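Local coordinates for nicotinate-nucleotide--dimethylbenzimidazole phosphoribosyltransferase (PDB 1WX1), which probably catalyses the transfer of phosphoribose from nicotinate mononucleotide to 5,6-dimethylbenzimidazole, giving alpha-ribazole 5'-phosphate for cobalamin biosynthesis, at residues T71-L76 with V103-P108. Residues are numbered along the deposited sequence; the frame is centred on the assembly and turned at random.
Sequences TRQMVL and VVGELP
Arg72 reaches from helix 70-79 to the extended loop at 103-108 and spends two donors, NE and NH2, on a single acceptor, the carbonyl oxygen of Glu106. Arg72 NE lies 2.8 Å from Glu106 O and Arg72 NH2 3.0 Å from the same oxygen. The carbonyl meets the edge of the guanidinium nearly in its plane; NH2 sits almost in line with the C=O bond, whereas NE is tilted 30° from the carbonyl plane. With CG anti to the backbone N (chi1 176°) and the chain extended as far as NE, Arg72 CB packs 3.5 Å from Val103 CG1, and Arg72 CD passes 3.4 Å from Val104 O, beside Gly105.

The rest of the contact is apolar. Leu107 crosses Val75 at about a right angle, Leu107 CD1 lying 3.8 Å from Val75 CG1, while Leu76 CD2 lies against both Leu107 CD2 and Pro108 CD, 3.9 Å from each. Val75 also packs on Val98 and Ala53 of the parallel sheet, whose edge strand 113-115 the loop links to strand 94-100; its side chain is about 9 Å from that of Glu304, the predicted proton acceptor. Asp55 bridges the segments, one carboxylate oxygen hydrogen-bonded to Thr71 OG1 and the other accepting from Val104 N.

Because Arg72 is held by a neutral carbonyl, the bond probably leaves its positive charge largely uncompensated; the pairing instead fixes the guanidinium's rotation and probably polarises the Glu106 peptide.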
loop_
_atom_site.group_PDB
_atom_site.type_symbol
_atom_site.label_atom_id
_atom_site.label_comp_id
_atom_site.label_asym_id
_atom_site.label_seq_id
_atom_site.Cartn_x
_atom_site.Cartn_y
_atom_site.Cartn_z
ATOM N N THR A 71 11.304 -25.624 5.315
ATOM C CA THR A 71 12.244 -24.569 4.926
ATOM C C THR A 71 12.846 -24.895 3.559
ATOM O O THR A 71 12.797 -24.083 2.635
ATOM C CB THR A 71 13.393 -24.425 5.945
ATOM O OG1 THR A 71 12.849 -24.166 7.244
ATOM C CG2 THR A 71 14.315 -23.279 5.553
ATOM N N ARG A 72 13.412 -26.089 3.434
ATOM C CA ARG A 72 14.010 -26.505 2.175
ATOM C C ARG A 72 12.979 -26.583 1.049
ATOM O O ARG A 72 13.246 -26.168 -0.082
ATOM C CB ARG A 72 14.692 -27.865 2.336
ATOM C CG ARG A 72 15.260 -28.404 1.038
ATOM C CD ARG A 72 16.091 -29.663 1.240
ATOM N NE ARG A 72 16.542 -30.170 -0.050
ATOM C CZ ARG A 72 15.763 -30.814 -0.912
ATOM N NH1 ARG A 72 14.490 -31.048 -0.619
ATOM N NH2 ARG A 72 16.246 -31.194 -2.085
ATOM N N GLN A 73 11.806 -27.120 1.356
ATOM C CA GLN A 73 10.754 -27.240 0.356
ATOM C C GLN A 73 10.310 -25.859 -0.119
ATOM O O GLN A 73 10.034 -25.664 -1.297
ATOM C CB GLN A 73 9.568 -28.006 0.936
ATOM C CG GLN A 73 9.934 -29.393 1.445
ATOM C CD GLN A 73 8.782 -30.064 2.148
ATOM O OE1 GLN A 73 7.945 -29.401 2.759
ATOM N NE2 GLN A 73 8.739 -31.392 2.082
ATOM N N MET A 74 10.257 -24.894 0.794
ATOM C CA MET A 74 9.853 -23.549 0.410
ATOM C C MET A 74 10.927 -22.881 -0.434
ATOM O O MET A 74 10.611 -22.097 -1.324
ATOM C CB MET A 74 9.523 -22.706 1.646
ATOM C CG MET A 74 8.133 -22.988 2.200
ATOM S SD MET A 74 6.827 -22.658 0.975
ATOM C CE MET A 74 7.053 -20.883 0.714
ATOM N N VAL A 75 12.196 -23.189 -0.166
ATOM C CA VAL A 75 13.267 -22.621 -0.975
ATOM C C VAL A 75 13.072 -23.108 -2.407
ATOM O O VAL A 75 13.179 -22.336 -3.357
ATOM C CB VAL A 75 14.664 -23.051 -0.481
ATOM C CG1 VAL A 75 15.715 -22.740 -1.551
ATOM C CG2 VAL A 75 15.008 -22.294 0.800
ATOM N N LEU A 76 12.779 -24.396 -2.557
ATOM C CA LEU A 76 12.549 -24.952 -3.884
ATOM C C LEU A 76 11.339 -24.254 -4.509
ATOM O O LEU A 76 11.328 -23.973 -5.702
ATOM C CB LEU A 76 12.310 -26.461 -3.792
ATOM C CG LEU A 76 13.551 -27.272 -3.402
ATOM C CD1 LEU A 76 13.166 -28.735 -3.208
ATOM C CD2 LEU A 76 14.615 -27.139 -4.481
ATOM N N VAL A 103 20.212 -24.161 5.396
ATOM C CA VAL A 103 19.076 -25.055 5.249
ATOM C C VAL A 103 19.549 -26.506 5.370
ATOM O O VAL A 103 20.643 -26.845 4.923
ATOM C CB VAL A 103 18.404 -24.868 3.866
ATOM C CG1 VAL A 103 17.364 -25.948 3.646
ATOM C CG2 VAL A 103 17.749 -23.472 3.782
ATOM N N VAL A 104 18.741 -27.360 5.993
ATOM C CA VAL A 104 19.107 -28.775 6.098
ATOM C C VAL A 104 18.814 -29.419 4.741
ATOM O O VAL A 104 17.730 -29.237 4.187
ATOM C CB VAL A 104 18.278 -29.503 7.188
ATOM C CG1 VAL A 104 18.489 -31.006 7.094
ATOM C CG2 VAL A 104 18.687 -29.015 8.567
ATOM N N GLY A 105 19.777 -30.156 4.197
ATOM C CA GLY A 105 19.554 -30.807 2.915
ATOM C C GLY A 105 20.218 -30.091 1.755
ATOM O O GLY A 105 20.588 -28.925 1.866
ATOM N N GLU A 106 20.354 -30.779 0.626
ATOM C CA GLU A 106 21.002 -30.190 -0.542
ATOM C C GLU A 106 20.047 -29.466 -1.480
ATOM O O GLU A 106 18.861 -29.794 -1.566
ATOM C CB GLU A 106 21.749 -31.269 -1.331
ATOM C CG GLU A 106 22.691 -32.106 -0.496
ATOM C CD GLU A 106 23.526 -33.042 -1.343
ATOM O OE1 GLU A 106 22.999 -33.553 -2.357
ATOM O OE2 GLU A 106 24.704 -33.272 -0.988
ATOM N N LEU A 107 20.583 -28.478 -2.189
ATOM C CA LEU A 107 19.804 -27.700 -3.143
ATOM C C LEU A 107 20.519 -27.725 -4.490
ATOM O O LEU A 107 21.739 -27.841 -4.544
ATOM C CB LEU A 107 19.663 -26.251 -2.662
ATOM C CG LEU A 107 18.773 -25.987 -1.439
ATOM C CD1 LEU A 107 18.977 -24.559 -0.947
ATOM C CD2 LEU A 107 17.314 -26.212 -1.805
ATOM N N PRO A 108 19.766 -27.619 -5.595
ATOM C CA PRO A 108 20.383 -27.633 -6.926
ATOM C C PRO A 108 20.965 -26.271 -7.293
ATOM O O PRO A 108 20.506 -25.247 -6.793
ATOM C CB PRO A 108 19.219 -28.007 -7.833
ATOM C CG PRO A 108 18.063 -27.282 -7.170
ATOM C CD PRO A 108 18.293 -27.577 -5.693
#